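Side-chain contacts in beta-glucoside phosphorylase BglX (Unidentified, PDB 5VQE), which probably cleaves beta-glucosides by transferring the glucosyl unit to phosphate, as a phosphorylase of glycoside hydrolase family 3: residues D150-P155 / N513-V518; P158-R163 / P196-D201. All blocks are in the same frame, centred on the assembly; numbering follows the deposited sequence.

Contact 1 (D150-P155 / N513-V518)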
ATOM      1  N   ASP A 150       6.339  -3.601   6.062  1.00 12.90           N
ATOM      2  CA  ASP A 150       6.157  -5.024   6.297  1.00 11.89           C
ATOM      3  C   ASP A 150       7.243  -5.812   5.582  1.00 14.77           C
ATOM      4  O   ASP A 150       7.797  -5.374   4.571  1.00 11.50           O
ATOM      5  CB  ASP A 150       4.795  -5.494   5.794  1.00 13.08           C
ATOM      6  CG  ASP A 150       3.642  -4.781   6.463  1.00 14.52           C
ATOM      7  OD1 ASP A 150       3.760  -4.465   7.663  1.00 11.31           O
ATOM      8  OD2 ASP A 150       2.613  -4.562   5.783  1.00 13.98           O
ATOM      9  N   ILE A 151       7.536  -6.995   6.115  1.00 12.25           N
ATOM     10  CA  ILE A 151       8.512  -7.914   5.537  1.00 12.07           C
ATOM     11  C   ILE A 151       7.732  -9.026   4.859  1.00 12.64           C
ATOM     12  O   ILE A 151       6.869  -9.647   5.484  1.00 12.42           O
ATOM     13  CB  ILE A 151       9.452  -8.485   6.616  1.00 11.18           C
ATOM     14  CG1 ILE A 151      10.172  -7.371   7.375  1.00 12.46           C
ATOM     15  CG2 ILE A 151      10.458  -9.442   5.994  1.00 15.46           C
ATOM     16  CD1 ILE A 151      10.887  -7.853   8.632  1.00 14.43           C
ATOM     17  N   ASP A 152       8.032  -9.291   3.585  1.00 12.21           N
ATOM     18  CA  ASP A 152       7.325 -10.332   2.833  1.00 16.20           C
ATOM     19  C   ASP A 152       7.932 -11.706   3.134  1.00 17.48           C
ATOM     20  O   ASP A 152       8.417 -12.418   2.254  1.00 17.21           O
ATOM     21  CB  ASP A 152       7.365 -10.021   1.339  1.00 17.09           C
ATOM     22  CG  ASP A 152       6.316 -10.787   0.545  1.00 18.53           C
ATOM     23  OD1 ASP A 152       5.286 -11.184   1.128  1.00 14.28           O
ATOM     24  OD2 ASP A 152       6.513 -10.974  -0.682  1.00 16.64           O
ATOM     25  N   MET A 153       7.886 -12.077   4.418  1.00 15.47           N
ATOM     26  CA  MET A 153       8.389 -13.381   4.835  1.00 18.32           C
ATOM     27  C   MET A 153       7.554 -14.509   4.244  1.00 20.19           C
ATOM     28  O   MET A 153       8.091 -15.433   3.623  1.00 23.95           O
ATOM     29  CB  MET A 153       8.388 -13.501   6.359  1.00 19.19           C
ATOM     30  CG  MET A 153       9.429 -12.722   7.090  1.00 25.88           C
ATOM     31  SD  MET A 153       9.513 -13.247   8.820  1.00 28.85           S
ATOM     32  CE  MET A 153      10.732 -12.085   9.443  1.00 27.15           C
ATOM     33  N   ASN A 154       6.238 -14.446   4.421  1.00 16.75           N
ATOM     34  CA  ASN A 154       5.366 -15.574   4.134  1.00 17.73           C
ATOM     35  C   ASN A 154       4.792 -15.435   2.732  1.00 17.53           C
ATOM     36  O   ASN A 154       3.929 -14.571   2.514  1.00 18.56           O
ATOM     37  CB  ASN A 154       4.240 -15.644   5.166  1.00 18.80           C
ATOM     38  CG  ASN A 154       3.482 -16.956   5.110  1.00 20.79           C
ATOM     39  OD1 ASN A 154       3.220 -17.495   4.033  1.00 20.85           O
ATOM     40  ND2 ASN A 154       3.131 -17.478   6.275  1.00 17.79           N
ATOM     41  N   PRO A 155       5.200 -16.265   1.762  1.00 16.47           N
ATOM     42  CA  PRO A 155       4.747 -16.061   0.373  1.00 18.04           C
ATOM     43  C   PRO A 155       3.264 -16.342   0.130  1.00 20.66           C
ATOM     44  O   PRO A 155       2.775 -16.031  -0.964  1.00 18.96           O
ATOM     45  CB  PRO A 155       5.619 -17.039  -0.433  1.00 22.12           C
ATOM     46  CG  PRO A 155       6.664 -17.544   0.521  1.00 27.51           C
ATOM     47  CD  PRO A 155       6.089 -17.432   1.882  1.00 22.13           C
ATOM     48  N   ASN A 513       2.168 -10.930  -8.709  1.00 13.85           N
ATOM     49  CA  ASN A 513       2.635 -11.862  -7.685  1.00 14.74           C
ATOM     50  C   ASN A 513       3.957 -12.506  -8.107  1.00 16.01           C
ATOM     51  O   ASN A 513       4.022 -13.127  -9.181  1.00 17.47           O
ATOM     52  CB  ASN A 513       1.567 -12.932  -7.452  1.00 13.36           C
ATOM     53  CG  ASN A 513       1.895 -13.864  -6.295  1.00 16.31           C
ATOM     54  OD1 ASN A 513       3.006 -13.880  -5.785  1.00 16.70           O
ATOM     55  ND2 ASN A 513       0.914 -14.663  -5.892  1.00 19.64           N
ATOM     56  N   PRO A 514       5.028 -12.378  -7.320  1.00 15.29           N
ATOM     57  CA  PRO A 514       6.319 -12.949  -7.723  1.00 13.92           C
ATOM     58  C   PRO A 514       6.459 -14.438  -7.451  1.00 14.63           C
ATOM     59  O   PRO A 514       7.496 -15.014  -7.795  1.00 13.56           O
ATOM     60  CB  PRO A 514       7.315 -12.157  -6.870  1.00 14.16           C
ATOM     61  CG  PRO A 514       6.533 -11.914  -5.608  1.00 14.95           C
ATOM     62  CD  PRO A 514       5.140 -11.625  -6.058  1.00 13.58           C
ATOM     63  N   TYR A 515       5.453 -15.076  -6.856  1.00 14.18           N
ATOM     64  CA  TYR A 515       5.568 -16.455  -6.393  1.00 16.03           C
ATOM     65  C   TYR A 515       4.810 -17.447  -7.268  1.00 20.12           C
ATOM     66  O   TYR A 515       4.528 -18.561  -6.814  1.00 18.46           O
ATOM     67  CB  TYR A 515       5.062 -16.564  -4.957  1.00 17.14           C
ATOM     68  CG  TYR A 515       5.802 -15.678  -3.984  1.00 16.69           C
ATOM     69  CD1 TYR A 515       5.154 -14.653  -3.325  1.00 16.72           C
ATOM     70  CD2 TYR A 515       7.154 -15.860  -3.745  1.00 15.37           C
ATOM     71  CE1 TYR A 515       5.829 -13.843  -2.434  1.00 17.19           C
ATOM     72  CE2 TYR A 515       7.835 -15.061  -2.865  1.00 18.90           C
ATOM     73  CZ  TYR A 515       7.171 -14.052  -2.211  1.00 17.20           C
ATOM     74  OH  TYR A 515       7.863 -13.241  -1.335  1.00 18.22           O
ATOM     75  N   HIS A 516       4.473 -17.086  -8.511  1.00 19.02           N
ATOM     76  CA  HIS A 516       3.603 -17.960  -9.296  1.00 17.99           C
ATOM     77  C   HIS A 516       4.265 -19.280  -9.672  1.00 17.99           C
ATOM     78  O   HIS A 516       3.559 -20.216 -10.062  1.00 19.11           O
ATOM     79  CB  HIS A 516       3.117 -17.245 -10.554  1.00 16.21           C
ATOM     80  CG  HIS A 516       1.959 -16.331 -10.316  1.00 16.71           C
ATOM     81  ND1 HIS A 516       0.902 -16.663  -9.497  1.00 19.07           N
ATOM     82  CD2 HIS A 516       1.695 -15.091 -10.789  1.00 16.19           C
ATOM     83  CE1 HIS A 516       0.034 -15.667  -9.478  1.00 20.68           C
ATOM     84  NE2 HIS A 516       0.489 -14.702 -10.258  1.00 19.93           N
ATOM     85  N   LEU A 517       5.588 -19.404  -9.555  1.00 18.69           N
ATOM     86  CA  LEU A 517       6.184 -20.723  -9.720  1.00 17.62           C
ATOM     87  C   LEU A 517       5.613 -21.736  -8.728  1.00 23.09           C
ATOM     88  O   LEU A 517       5.810 -22.941  -8.922  1.00 25.11           O
ATOM     89  CB  LEU A 517       7.703 -20.639  -9.582  1.00 18.30           C
ATOM     90  CG  LEU A 517       8.458 -20.092 -10.802  1.00 21.13           C
ATOM     91  CD1 LEU A 517       9.923 -19.867 -10.481  1.00 20.56           C
ATOM     92  CD2 LEU A 517       8.331 -21.018 -12.031  1.00 19.96           C
ATOM     93  N   VAL A 518       4.916 -21.276  -7.682  1.00 21.60           N
ATOM     94  CA  VAL A 518       4.207 -22.179  -6.775  1.00 25.94           C
ATOM     95  C   VAL A 518       3.160 -22.981  -7.532  1.00 22.09           C
ATOM     96  O   VAL A 518       2.965 -24.177  -7.279  1.00 23.96           O
ATOM     97  CB  VAL A 518       3.562 -21.375  -5.625  1.00 25.24           C
ATOM     98  CG1 VAL A 518       2.505 -22.209  -4.886  1.00 31.65           C
ATOM     99  CG2 VAL A 518       4.621 -20.890  -4.651  1.00 25.41           C
TER
HETATM  100  O   HOH W   1       8.893 -14.625   0.649  1.00 22.63           O
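Y515 reaches from the 513-518 loop across to P155 and D152, and its side chain accounts for nearly all of the meeting between the two segments. At CB the chain turns so that CG stands beside the backbone N and anti to the carbonyl carbon (chi1 -59°), which carries the ring toward 150-155. From CG to CZ the six-membered ring turns one face to P155: CB of P155 sits 3.5 Å from the centroid of the Y515 ring and only 2° off its normal, a CH-pi contact over the centre of the face. Along the near rim, CD1 of Y515 also comes 3.6 Å from the backbone O of P155. The opposite face is backed by CG of P514, displaced toward the rim, so the ring is held between two prolines, one from each segment. This joins the TIM-barrel part of the GH3 fold, in the loop that follows strand 143-144, to the mixed-sheet region after strand 506-510. At the tip, OH of Y515 donates to OD2 of D152 over 2.7 Å, approaching from above the carboxylate plane, 64° out of it. OD2 itself lies at the edge of the Y515 ring, in its plane. A water donates to the same Y515 OH at 2.6 Å and to the backbone O of D152, tying the hydroxyl to the inverse gamma turn centred on D152. The other carboxylate oxygen of D152 is engaged by T160. At the backbone end of Y515, its N donates to OD1 of N513 at 2.9 Å, closing an Asx turn that N161 reinforces with a second bond to OD1.

Contact 2 (P158-R163 / P196-D201)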
ATOM      1  N   PRO A 158      -1.636 -12.750   1.221  1.00 18.98           N
ATOM      2  CA  PRO A 158      -2.169 -12.043   0.052  1.00 23.25           C
ATOM      3  C   PRO A 158      -2.141 -10.528   0.139  1.00 22.79           C
ATOM      4  O   PRO A 158      -2.393  -9.872  -0.880  1.00 25.39           O
ATOM      5  CB  PRO A 158      -3.624 -12.532   0.012  1.00 24.95           C
ATOM      6  CG  PRO A 158      -3.973 -12.667   1.445  1.00 23.85           C
ATOM      7  CD  PRO A 158      -2.720 -13.195   2.118  1.00 23.08           C
ATOM      8  N   ILE A 159      -1.874  -9.956   1.311  1.00 19.00           N
ATOM      9  CA  ILE A 159      -2.010  -8.521   1.528  1.00 18.89           C
ATOM     10  C   ILE A 159      -0.668  -7.839   1.719  1.00 18.30           C
ATOM     11  O   ILE A 159      -0.622  -6.608   1.869  1.00 14.92           O
ATOM     12  CB  ILE A 159      -2.958  -8.232   2.714  1.00 20.73           C
ATOM     13  CG1 ILE A 159      -3.513  -6.808   2.656  1.00 31.07           C
ATOM     14  CG2 ILE A 159      -2.276  -8.484   4.056  1.00 22.15           C
ATOM     15  CD1 ILE A 159      -4.472  -6.565   1.508  1.00 33.25           C
ATOM     16  N   THR A 160       0.432  -8.595   1.682  1.00 15.53           N
ATOM     17  CA  THR A 160       1.772  -8.025   1.645  1.00 15.63           C
ATOM     18  C   THR A 160       2.282  -8.071   0.207  1.00 12.21           C
ATOM     19  O   THR A 160       1.910  -7.219  -0.605  1.00 15.70           O
ATOM     20  CB  THR A 160       2.687  -8.778   2.612  1.00 17.41           C
ATOM     21  OG1 THR A 160       2.523 -10.193   2.437  1.00 17.26           O
ATOM     22  CG2 THR A 160       2.331  -8.408   4.057  1.00 16.21           C
ATOM     23  N   ASN A 161       3.094  -9.066  -0.135  1.00 13.04           N
ATOM     24  CA  ASN A 161       3.393  -9.389  -1.541  1.00 13.43           C
ATOM     25  C   ASN A 161       4.004  -8.155  -2.202  1.00 14.36           C
ATOM     26  O   ASN A 161       4.923  -7.547  -1.626  1.00 14.95           O
ATOM     27  CB  ASN A 161       2.111  -9.907  -2.182  1.00 13.65           C
ATOM     28  CG  ASN A 161       2.370 -10.707  -3.438  1.00 20.46           C
ATOM     29  OD1 ASN A 161       2.215 -10.208  -4.562  1.00 16.68           O
ATOM     30  ND2 ASN A 161       2.771 -11.961  -3.258  1.00 15.53           N
ATOM     31  N   VAL A 162       3.524  -7.728  -3.371  1.00 14.46           N
ATOM     32  CA  VAL A 162       4.166  -6.635  -4.091  1.00 14.84           C
ATOM     33  C   VAL A 162       4.002  -5.287  -3.411  1.00 12.93           C
ATOM     34  O   VAL A 162       4.622  -4.320  -3.851  1.00 13.32           O
ATOM     35  CB  VAL A 162       3.640  -6.519  -5.538  1.00 13.45           C
ATOM     36  CG1 VAL A 162       3.995  -7.763  -6.332  1.00 18.48           C
ATOM     37  CG2 VAL A 162       2.144  -6.256  -5.572  1.00 15.25           C
ATOM     38  N   ARG A 163       3.181  -5.183  -2.363  1.00 12.33           N
ATOM     39  CA  ARG A 163       3.086  -3.927  -1.627  1.00 11.33           C
ATOM     40  C   ARG A 163       4.315  -3.669  -0.767  1.00 11.93           C
ATOM     41  O   ARG A 163       4.475  -2.548  -0.264  1.00 11.36           O
ATOM     42  CB  ARG A 163       1.832  -3.915  -0.749  1.00 12.35           C
ATOM     43  CG  ARG A 163       0.516  -3.967  -1.527  1.00 15.45           C
ATOM     44  CD  ARG A 163      -0.662  -4.094  -0.576  1.00 14.12           C
ATOM     45  NE  ARG A 163      -1.003  -2.836   0.078  1.00 16.34           N
ATOM     46  CZ  ARG A 163      -1.660  -2.745   1.230  1.00 18.30           C
ATOM     47  NH1 ARG A 163      -2.041  -3.846   1.875  1.00 17.19           N
ATOM     48  NH2 ARG A 163      -1.925  -1.556   1.749  1.00 16.76           N
ATOM     49  N   PRO A 196       2.119  -4.031  14.317  1.00  8.59           N
ATOM     50  CA  PRO A 196       3.489  -4.468  14.595  1.00  9.29           C
ATOM     51  C   PRO A 196       4.171  -5.297  13.511  1.00 13.64           C
ATOM     52  O   PRO A 196       5.263  -5.810  13.764  1.00 13.76           O
ATOM     53  CB  PRO A 196       3.311  -5.309  15.864  1.00 11.95           C
ATOM     54  CG  PRO A 196       2.011  -5.950  15.668  1.00 11.46           C
ATOM     55  CD  PRO A 196       1.151  -4.847  15.065  1.00 12.77           C
ATOM     56  N   GLY A 197       3.546  -5.445  12.346  1.00 12.76           N
ATOM     57  CA  GLY A 197       4.239  -6.002  11.205  1.00 12.60           C
ATOM     58  C   GLY A 197       3.514  -7.120  10.494  1.00 12.06           C
ATOM     59  O   GLY A 197       3.398  -8.231  11.019  1.00 13.00           O
ATOM     60  N   ASP A 198       3.039  -6.854   9.281  1.00 10.19           N
ATOM     61  CA  ASP A 198       2.476  -7.932   8.495  1.00 12.00           C
ATOM     62  C   ASP A 198       3.591  -8.713   7.798  1.00 13.62           C
ATOM     63  O   ASP A 198       4.747  -8.274   7.717  1.00 14.16           O
ATOM     64  CB  ASP A 198       1.474  -7.399   7.473  1.00 13.96           C
ATOM     65  CG  ASP A 198       0.317  -8.358   7.250  1.00 17.58           C
ATOM     66  OD1 ASP A 198       0.505  -9.575   7.483  1.00 12.83           O
ATOM     67  OD2 ASP A 198      -0.784  -7.899   6.873  1.00 16.29           O
ATOM     68  N   GLY A 199       3.234  -9.898   7.306  1.00 11.48           N
ATOM     69  CA  GLY A 199       4.125 -10.711   6.505  1.00 14.15           C
ATOM     70  C   GLY A 199       4.577 -12.009   7.143  1.00 14.71           C
ATOM     71  O   GLY A 199       5.220 -12.811   6.457  1.00 14.39           O
ATOM     72  N   VAL A 200       4.289 -12.240   8.425  1.00 14.29           N
ATOM     73  CA  VAL A 200       4.609 -13.516   9.070  1.00 16.71           C
ATOM     74  C   VAL A 200       3.477 -14.515   8.878  1.00 16.47           C
ATOM     75  O   VAL A 200       3.692 -15.641   8.424  1.00 18.43           O
ATOM     76  CB  VAL A 200       4.910 -13.283  10.569  1.00 15.05           C
ATOM     77  CG1 VAL A 200       5.194 -14.590  11.279  1.00 16.33           C
ATOM     78  CG2 VAL A 200       6.096 -12.337  10.733  1.00 16.64           C
ATOM     79  N   ASP A 201       2.264 -14.101   9.224  1.00 14.26           N
ATOM     80  CA  ASP A 201       1.051 -14.857   8.971  1.00 17.25           C
ATOM     81  C   ASP A 201       0.816 -14.970   7.462  1.00 17.98           C
ATOM     82  O   ASP A 201       1.474 -14.307   6.652  1.00 19.08           O
ATOM     83  CB  ASP A 201      -0.127 -14.161   9.657  1.00 16.61           C
ATOM     84  CG  ASP A 201      -1.243 -15.114  10.051  1.00 23.33           C
ATOM     85  OD1 ASP A 201      -1.333 -16.227   9.477  1.00 19.88           O
ATOM     86  OD2 ASP A 201      -2.046 -14.726  10.938  1.00 19.50           O
TER
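I159 and T160 each set a methyl group against D198, in a contact that contains no hydrogen bond between the two segments. CG2 of I159 lies 3.2 Å from OD2 of D198, the side chains crossing at about a right angle. CG2 of T160 meets D198 nearer the backbone, 3.7 Å from CB of D198 and equally far from N of G199; with OG1 at 47°, between N and the carbonyl carbon, this methyl is left beside the backbone N of T160, facing the 196-201 loop. One step out, OD1 of D198 accepts from N of G199 in its own loop over 2.8 Å, on the anti side, and from N157, next to P158 in the other loop. The backbone angles of G199, 113° and -9°, are those that call for glycine, and they let the chain pass beside the T160 methyl. Within 158-163, NH1 of R163 donates to O of I159 at 3.1 Å in the carbonyl plane, the acceptor tilted from the guanidinium plane. R163 also forms a salt bridge with E94 and bonds through NH2 to O3 of the bound 2-deoxy-2-fluoroglucose, so I159 lies in the second shell of the sugar pocket. Beyond this, D198 packs on I243 of strand 237-244 and its carbonyl bonds to Y223 of helix 216-232, while R163 rests against K193 and H194 of strand 191-195.

The two contacts have centres about 9 Å apart and share the long loop between strand 143-144 and helix 169-184, which supplies 150-155 to contact 1 and 158-163 to contact 2. Along the chain 196-201 follows, from the loop after strand 191-195; the segment 513-518 comes last, more than 300 residues later. The contacts touch directly: N of N154 lies 2.8 Å from O of G199, a probable hydrogen bond. One loop therefore faces the mixed-sheet region through contact 1 and the barrel loop 196-201 through contact 2. Of the two, contact 2 holds a residue of the sugar pocket, and contact 1 joins the barrel to the mixed-sheet region.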